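Local atomic coordinates of alkane monooxygenase (Geobacillus thermodenitrificans, PDB entry 3B9O), a protein that belongs to the luciferase-like monooxygenase family, has a TIM-barrel type of fold and carries flavin mononucleotide in its pocket. Residues Val251-Leu254 with Lys255-Asp259; Tyr268-Pro272 with Asp273-Met277; Lys357-Ala360 with Asp361-Tyr365. All coordinates share one frame; numbering follows the deposited sequence.

Interaction 1. Residues Val251-Leu254 with Lys255-Asp259; sequences VETL and KFFVD
Phe257 holds CG anti to its own carbonyl carbon (chi1 -70°), and Thr253 sets CG2 anti to its backbone N, which lays the ring and the methyl side by side one turn apart on helix 251-265. This helix is the crossover of a beta-alpha-beta unit between the parallel strands 243-246 and 276-285. The methyl CG2 of Thr253 lies 3.4 Å from CE1 of Phe257, while CD1 of Phe257 comes to 3.0 Å from the backbone O of Thr253. The same oxygen accepts the N-H of Phe257, with N to O 3.1 Å. Phe256 adds its own ring: its CD2 lies over one face of the Phe257 ring, offset toward the rim, and CE2 of Phe257 meets the Phe256 ring at its edge. At the start of the helix, Asp250 accepts the backbone N-H of Thr253 through OD2. Leu254, Phe257 and Val258 turn to Leu246 of strand 243-246, and Val251 packs on helix 356-370. Lys255 and Asp259, one turn apart, form a salt bridge: the lysine chain bends at its last torsion, and NZ of Lys255 reaches the syn lone pair of OD2 of Asp259 at 3.0 Å.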
loop_
_atom_site.group_PDB
_atom_site.type_symbol
_atom_site.label_atom_id
_atom_site.label_comp_id
_atom_site.label_asym_id
_atom_site.label_seq_id
_atom_site.Cartn_x
_atom_site.Cartn_y
_atom_site.Cartn_z
ATOM N N VAL A 251 15.903 2.901 13.245
ATOM C CA VAL A 251 16.195 4.238 12.718
ATOM C C VAL A 251 17.260 4.177 11.630
ATOM O O VAL A 251 17.087 4.752 10.537
ATOM C CB VAL A 251 16.655 5.240 13.828
ATOM C CG1 VAL A 251 17.343 6.457 13.197
ATOM C CG2 VAL A 251 15.493 5.668 14.712
ATOM N N GLU A 252 18.355 3.453 11.907
ATOM C CA GLU A 252 19.486 3.459 10.999
ATOM C C GLU A 252 19.061 3.022 9.588
ATOM O O GLU A 252 19.460 3.647 8.604
ATOM C CB GLU A 252 20.656 2.583 11.527
ATOM C CG GLU A 252 21.023 2.739 13.060
ATOM C CD GLU A 252 20.192 1.809 13.986
ATOM O OE1 GLU A 252 19.137 2.288 14.533
ATOM O OE2 GLU A 252 20.603 0.599 14.149
ATOM N N THR A 253 18.250 1.956 9.508
ATOM C CA THR A 253 17.825 1.343 8.228
ATOM C C THR A 253 16.861 2.260 7.497
ATOM O O THR A 253 17.069 2.611 6.326
ATOM C CB THR A 253 17.152 -0.049 8.439
ATOM O OG1 THR A 253 18.101 -0.948 9.001
ATOM C CG2 THR A 253 16.686 -0.659 7.112
ATOM N N LEU A 254 15.817 2.660 8.204
ATOM C CA LEU A 254 14.799 3.553 7.642
ATOM C C LEU A 254 15.372 4.895 7.215
ATOM O O LEU A 254 15.015 5.409 6.137
ATOM C CB LEU A 254 13.617 3.690 8.607
ATOM C CG LEU A 254 12.722 2.435 8.752
ATOM C CD1 LEU A 254 11.754 2.607 9.953
ATOM C CD2 LEU A 254 11.955 2.157 7.447
ATOM N N LYS A 255 16.297 5.445 8.009
ATOM C CA LYS A 255 16.891 6.740 7.679
ATOM C C LYS A 255 17.718 6.681 6.405
ATOM O O LYS A 255 17.671 7.603 5.567
ATOM C CB LYS A 255 17.748 7.242 8.827
ATOM C CG LYS A 255 18.277 8.648 8.621
ATOM C CD LYS A 255 18.887 9.157 9.931
ATOM C CE LYS A 255 19.995 10.111 9.645
ATOM N NZ LYS A 255 19.640 11.025 8.507
ATOM N N PHE A 256 18.446 5.572 6.260
ATOM C CA PHE A 256 19.248 5.301 5.084
ATOM C C PHE A 256 18.372 5.298 3.844
ATOM O O PHE A 256 18.738 5.887 2.811
ATOM C CB PHE A 256 20.012 3.966 5.180
ATOM C CG PHE A 256 20.729 3.595 3.883
ATOM C CD1 PHE A 256 22.008 4.119 3.603
ATOM C CD2 PHE A 256 20.105 2.790 2.926
ATOM C CE1 PHE A 256 22.673 3.817 2.397
ATOM C CE2 PHE A 256 20.750 2.484 1.722
ATOM C CZ PHE A 256 22.042 3.007 1.459
ATOM N N PHE A 257 17.240 4.608 3.934
ATOM C CA PHE A 257 16.367 4.470 2.766
ATOM C C PHE A 257 15.635 5.764 2.432
ATOM O O PHE A 257 15.489 6.098 1.263
ATOM C CB PHE A 257 15.436 3.245 2.900
ATOM C CG PHE A 257 16.174 1.932 2.793
ATOM C CD1 PHE A 257 16.212 1.043 3.859
ATOM C CD2 PHE A 257 16.885 1.621 1.630
ATOM C CE1 PHE A 257 16.917 -0.152 3.764
ATOM C CE2 PHE A 257 17.588 0.430 1.524
ATOM C CZ PHE A 257 17.601 -0.457 2.594
ATOM N N VAL A 258 15.220 6.497 3.473
ATOM C CA VAL A 258 14.552 7.793 3.317
ATOM C C VAL A 258 15.527 8.708 2.557
ATOM O O VAL A 258 15.180 9.301 1.535
ATOM C CB VAL A 258 14.169 8.409 4.706
ATOM C CG1 VAL A 258 13.808 9.886 4.597
ATOM C CG2 VAL A 258 12.992 7.647 5.338
ATOM N N ASP A 259 16.762 8.755 3.055
ATOM C CA ASP A 259 17.805 9.646 2.503
ATOM C C ASP A 259 18.164 9.220 1.068
ATOM O O ASP A 259 18.302 10.066 0.184
ATOM C CB ASP A 259 19.052 9.633 3.425
ATOM C CG ASP A 259 18.845 10.433 4.719
ATOM O OD1 ASP A 259 17.833 11.132 4.852
ATOM O OD2 ASP A 259 19.698 10.381 5.618
#

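Interaction 2. Residues Tyr268-Pro272 with Asp273-Met277; sequences YGRNP and DHIKM
His274 N donates to Asn271 O at 2.8 Å and Ile275 N to Pro272 O at 3.1 Å, two successive i to i+3 bonds that wind Pro272-His274 into a short 3-10 turn. Asn271 begins it. With CG anti to the backbone N (chi1 179°), its amide reaches forward over the turn, and OD1 of Asn271 accepts the N-H of Asp273 at 3.0 Å, the donor lying above the plane of the side-chain carbonyl, as in an Asx turn. The same side chain covers the His274 imidazole: CB of Asn271 stands 3.9 Å from the ring centroid in a CH-pi contact, with amide and ring planes 28° apart. Before the turn in sequence, the Arg270 chain bends at chi2 and chi3 and crosses Ile275 at about a right angle, with CG1 of Ile275 over one guanidinium face, 3.8 Å from NH2 of Arg270. That NH2 donates to the carbonyls of Ala238 and Ala241, and a water at the guanidinium edge takes a weak bond from NH1 of Arg270 and gives a firmer one to the O of His274. Asp273 pairs with Arg262 of the preceding helix. Such a proline-containing turn, opened by an Asx turn, here leads from helix 251-265 into the parallel barrel strand 276-285.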
loop_
_atom_site.group_PDB
_atom_site.type_symbol
_atom_site.label_atom_id
_atom_site.label_comp_id
_atom_site.label_asym_id
_atom_site.label_seq_id
_atom_site.Cartn_x
_atom_site.Cartn_y
_atom_site.Cartn_z
ATOM N N TYR A 268 15.388 13.862 -11.247
ATOM C CA TYR A 268 14.101 13.989 -11.928
ATOM C C TYR A 268 13.475 15.359 -11.712
ATOM O O TYR A 268 12.373 15.627 -12.188
ATOM C CB TYR A 268 13.138 12.848 -11.508
ATOM C CG TYR A 268 13.716 11.476 -11.736
ATOM C CD1 TYR A 268 14.136 10.705 -10.680
ATOM C CD2 TYR A 268 13.865 10.961 -13.028
ATOM C CE1 TYR A 268 14.663 9.449 -10.889
ATOM C CE2 TYR A 268 14.393 9.691 -13.246
ATOM C CZ TYR A 268 14.801 8.960 -12.188
ATOM O OH TYR A 268 15.336 7.694 -12.402
ATOM N N GLY A 269 14.186 16.228 -11.014
ATOM C CA GLY A 269 13.725 17.597 -10.808
ATOM C C GLY A 269 12.666 17.724 -9.716
ATOM O O GLY A 269 11.963 18.747 -9.637
ATOM N N ARG A 270 12.577 16.704 -8.869
ATOM C CA ARG A 270 11.542 16.639 -7.834
ATOM C C ARG A 270 12.031 17.225 -6.535
ATOM O O ARG A 270 13.171 16.940 -6.114
ATOM C CB ARG A 270 11.165 15.177 -7.566
ATOM C CG ARG A 270 10.334 14.515 -8.624
ATOM C CD ARG A 270 8.978 14.130 -8.015
ATOM N NE ARG A 270 9.104 12.775 -7.601
ATOM C CZ ARG A 270 8.287 12.080 -6.810
ATOM N NH1 ARG A 270 7.178 12.571 -6.254
ATOM N NH2 ARG A 270 8.616 10.823 -6.620
ATOM N N ASN A 271 11.161 18.001 -5.883
ATOM C CA ASN A 271 11.403 18.426 -4.518
ATOM C C ASN A 271 11.193 17.214 -3.594
ATOM O O ASN A 271 10.110 16.650 -3.526
ATOM C CB ASN A 271 10.475 19.574 -4.180
ATOM C CG ASN A 271 10.638 20.089 -2.757
ATOM O OD1 ASN A 271 11.313 19.490 -1.890
ATOM N ND2 ASN A 271 10.010 21.230 -2.511
ATOM N N PRO A 272 12.246 16.793 -2.883
ATOM C CA PRO A 272 12.158 15.563 -2.061
ATOM C C PRO A 272 11.098 15.635 -0.927
ATOM O O PRO A 272 10.609 14.596 -0.462
ATOM C CB PRO A 272 13.593 15.390 -1.541
ATOM C CG PRO A 272 14.159 16.812 -1.538
ATOM C CD PRO A 272 13.574 17.426 -2.807
ATOM N N ASP A 273 10.748 16.845 -0.510
ATOM C CA ASP A 273 9.669 17.080 0.446
ATOM C C ASP A 273 8.281 16.802 -0.169
ATOM O O ASP A 273 7.248 16.892 0.517
ATOM C CB ASP A 273 9.730 18.509 0.989
ATOM C CG ASP A 273 10.965 18.761 1.850
ATOM O OD1 ASP A 273 11.595 17.785 2.371
ATOM O OD2 ASP A 273 11.310 19.948 2.005
ATOM N N HIS A 274 8.261 16.446 -1.460
ATOM C CA HIS A 274 7.016 16.094 -2.129
ATOM C C HIS A 274 6.842 14.560 -2.126
ATOM O O HIS A 274 5.984 14.045 -2.818
ATOM C CB HIS A 274 7.020 16.617 -3.562
ATOM C CG HIS A 274 6.800 18.089 -3.672
ATOM N ND1 HIS A 274 6.699 18.922 -2.576
ATOM C CD2 HIS A 274 6.667 18.879 -4.764
ATOM C CE1 HIS A 274 6.513 20.165 -2.990
ATOM N NE2 HIS A 274 6.484 20.163 -4.313
ATOM N N ILE A 275 7.701 13.859 -1.368
ATOM C CA ILE A 275 7.593 12.420 -1.197
ATOM C C ILE A 275 7.408 12.175 0.305
ATOM O O ILE A 275 8.257 12.582 1.100
ATOM C CB ILE A 275 8.881 11.670 -1.698
ATOM C CG1 ILE A 275 9.311 12.122 -3.103
ATOM C CG2 ILE A 275 8.658 10.156 -1.647
ATOM C CD1 ILE A 275 10.750 11.679 -3.504
ATOM N N LYS A 276 6.348 11.492 0.702
ATOM C CA LYS A 276 6.154 11.073 2.102
ATOM C C LYS A 276 6.661 9.653 2.313
ATOM O O LYS A 276 6.516 8.793 1.442
ATOM C CB LYS A 276 4.665 11.144 2.449
ATOM C CG LYS A 276 4.048 12.498 2.197
ATOM C CD LYS A 276 4.363 13.469 3.335
ATOM C CE LYS A 276 3.669 14.817 3.094
ATOM N NZ LYS A 276 3.416 15.584 4.334
ATOM N N MET A 277 7.279 9.415 3.462
ATOM C CA MET A 277 7.920 8.125 3.757
ATOM C C MET A 277 7.116 7.440 4.841
ATOM O O MET A 277 6.856 8.059 5.878
ATOM C CB MET A 277 9.352 8.365 4.240
ATOM C CG MET A 277 10.227 9.086 3.183
ATOM S SD MET A 277 10.569 8.101 1.712
ATOM C CE MET A 277 11.441 9.329 0.743
HETATM O O HOH W 1 4.924 14.553 -5.366
#

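Interaction 3. Residues Lys357-Ala360 with Asp361-Tyr365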
loop_
_atom_site.group_PDB
_atom_site.type_symbol
_atom_site.label_atom_id
_atom_site.label_comp_id
_atom_site.label_asym_id
_atom_site.label_seq_id
_atom_site.Cartn_x
_atom_site.Cartn_y
_atom_site.Cartn_z
ATOM N N LYS A 357 1.837 5.301 26.142
ATOM C CA LYS A 357 2.936 6.247 26.222
ATOM C C LYS A 357 4.149 5.690 25.488
ATOM O O LYS A 357 4.743 6.397 24.649
ATOM C CB LYS A 357 3.317 6.670 27.655
ATOM C CG LYS A 357 4.363 7.862 27.620
ATOM C CD LYS A 357 4.952 8.195 28.983
ATOM C CE LYS A 357 6.069 9.251 28.812
ATOM N NZ LYS A 357 7.283 8.588 28.189
ATOM N N LYS A 358 4.491 4.441 25.778
ATOM C CA LYS A 358 5.626 3.764 25.103
ATOM C C LYS A 358 5.444 3.655 23.587
ATOM O O LYS A 358 6.379 3.964 22.822
ATOM C CB LYS A 358 5.893 2.371 25.681
ATOM C CG LYS A 358 7.015 1.627 24.938
ATOM C CD LYS A 358 7.521 0.425 25.684
ATOM C CE LYS A 358 8.568 -0.278 24.801
ATOM N NZ LYS A 358 8.478 -1.739 24.877
ATOM N N VAL A 359 4.279 3.189 23.145
ATOM C CA VAL A 359 4.056 3.037 21.673
ATOM C C VAL A 359 4.259 4.376 20.975
ATOM O O VAL A 359 4.920 4.490 19.927
ATOM C CB VAL A 359 2.624 2.461 21.373
ATOM C CG1 VAL A 359 2.294 2.433 19.858
ATOM C CG2 VAL A 359 2.476 1.061 21.998
ATOM N N ALA A 360 3.644 5.396 21.539
ATOM C CA ALA A 360 3.738 6.729 21.011
ATOM C C ALA A 360 5.178 7.255 20.994
ATOM O O ALA A 360 5.632 7.888 19.993
ATOM C CB ALA A 360 2.823 7.667 21.828
ATOM N N ASP A 361 5.880 7.042 22.117
ATOM C CA ASP A 361 7.338 7.348 22.183
ATOM C C ASP A 361 8.145 6.721 21.032
ATOM O O ASP A 361 8.954 7.405 20.363
ATOM C CB ASP A 361 7.953 6.931 23.544
ATOM C CG ASP A 361 7.488 7.811 24.699
ATOM O OD1 ASP A 361 6.991 8.925 24.451
ATOM O OD2 ASP A 361 7.599 7.387 25.881
ATOM N N GLU A 362 7.906 5.438 20.800
ATOM C CA GLU A 362 8.642 4.697 19.759
ATOM C C GLU A 362 8.248 5.135 18.370
ATOM O O GLU A 362 9.106 5.282 17.504
ATOM C CB GLU A 362 8.498 3.181 19.958
ATOM C CG GLU A 362 9.114 2.788 21.294
ATOM C CD GLU A 362 9.150 1.299 21.536
ATOM O OE1 GLU A 362 10.098 0.859 22.233
ATOM O OE2 GLU A 362 8.256 0.564 21.051
ATOM N N MET A 363 6.958 5.402 18.169
ATOM C CA MET A 363 6.502 5.992 16.906
ATOM C C MET A 363 7.131 7.335 16.659
ATOM O O MET A 363 7.644 7.610 15.572
ATOM C CB MET A 363 4.990 6.083 16.890
ATOM C CG MET A 363 4.305 4.667 16.903
ATOM S SD MET A 363 2.491 4.848 16.912
ATOM C CE MET A 363 2.187 5.599 15.329
ATOM N N GLN A 364 7.089 8.173 17.682
ATOM C CA GLN A 364 7.648 9.509 17.616
ATOM C C GLN A 364 9.169 9.463 17.331
ATOM O O GLN A 364 9.678 10.274 16.555
ATOM C CB GLN A 364 7.281 10.291 18.892
ATOM C CG GLN A 364 7.943 11.686 19.003
ATOM C CD GLN A 364 7.546 12.412 20.262
ATOM O OE1 GLN A 364 6.956 11.831 21.193
ATOM N NE2 GLN A 364 7.885 13.691 20.321
ATOM N N TYR A 365 9.872 8.470 17.904
ATOM C CA TYR A 365 11.328 8.351 17.720
ATOM C C TYR A 365 11.678 8.127 16.247
ATOM O O TYR A 365 12.557 8.772 15.691
ATOM C CB TYR A 365 11.867 7.195 18.565
ATOM C CG TYR A 365 13.362 7.307 18.800
ATOM C CD1 TYR A 365 14.246 6.392 18.218
ATOM C CD2 TYR A 365 13.896 8.372 19.553
ATOM C CE1 TYR A 365 15.632 6.504 18.458
ATOM C CE2 TYR A 365 15.307 8.472 19.797
ATOM C CZ TYR A 365 16.134 7.521 19.236
ATOM O OH TYR A 365 17.485 7.576 19.407
HETATM O O HOH W 2 7.662 10.674 26.364
HETATM O O HOH W 3 8.424 -2.634 22.052
#
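Helix 356-370 runs between strands 350-354 and 374-378 of the parallel barrel sheet, and residues Lys357-Tyr365 make up its first turns, where i to i+4 side-chain pairs follow one another. Lys357 and Asp361 form a salt bridge. The lysine chain runs extended until its last torsion, where it bends (chi4 -73°) and brings NZ of Lys357 to the syn lone pair of OD2 of Asp361, at a short 2.6 Å. A water closes a second path, taking a bond from NZ of Lys357 and giving one to OD1 of Asp361 at 2.7 Å. The same OD1 also has a salt bridge to Arg400, so both carboxylate oxygens face cations.

Lys358 and Glu362 sit next to this pair but meet differently. Here the methylene CE of Lys358 is the closest part, 3.2 Å from OE1 of Glu362, whereas NZ of Lys358 stays 4.0 Å from that oxygen, beyond salt-bridge range. Both polar ends are bonded to strand 350-354: NZ of Lys358 to the O of Val353, and OE2 of Glu362 to OG of Ser352. A water bound to NZ of Lys358 gives only a weak bond to OE2 of Glu362.

Turned to the barrel are Val359 and Met363, lying side by side and pointing the same way, with CG1 of Val359 3.8 Å from SD of Met363. Both rest on strand 276-285, while Ala360 packs on Glu396 and Leu397 of helix 384-399. The N-H groups of Asp361 to Gln364 each bond to the carbonyl four residues back, Met363 N reaching Val359 O at 2.8 Å.

Asp361, flanked by Lys357 and Arg400, is probably stabilised as an anion, whereas the attraction between Lys358 and Glu362 is likely to be looser and largely indirect.

Overall arrangement
Interactions 1 and 2 are consecutive parts of one beta-alpha-beta unit: helix 251-265 holds the first, and the turn after it, leading into strand 276-285, holds the second. Their centres are 16 Å apart, yet CG2 of Val258 touches CG of Met277 at 3.8 Å. Interaction 3 lies on helix 356-370, which packs against the start of helix 251-265 where CG2 of Val251 meets CD1 of Tyr365, also at 3.8 Å. Interactions 2 and 3 do not touch; about 10 Å separates their nearest atoms. Relative to the flavin mononucleotide, interaction 1 is the nearer of the first two, with the Leu254 side chain about 9 Å away against about 14 Å for that of Ile275.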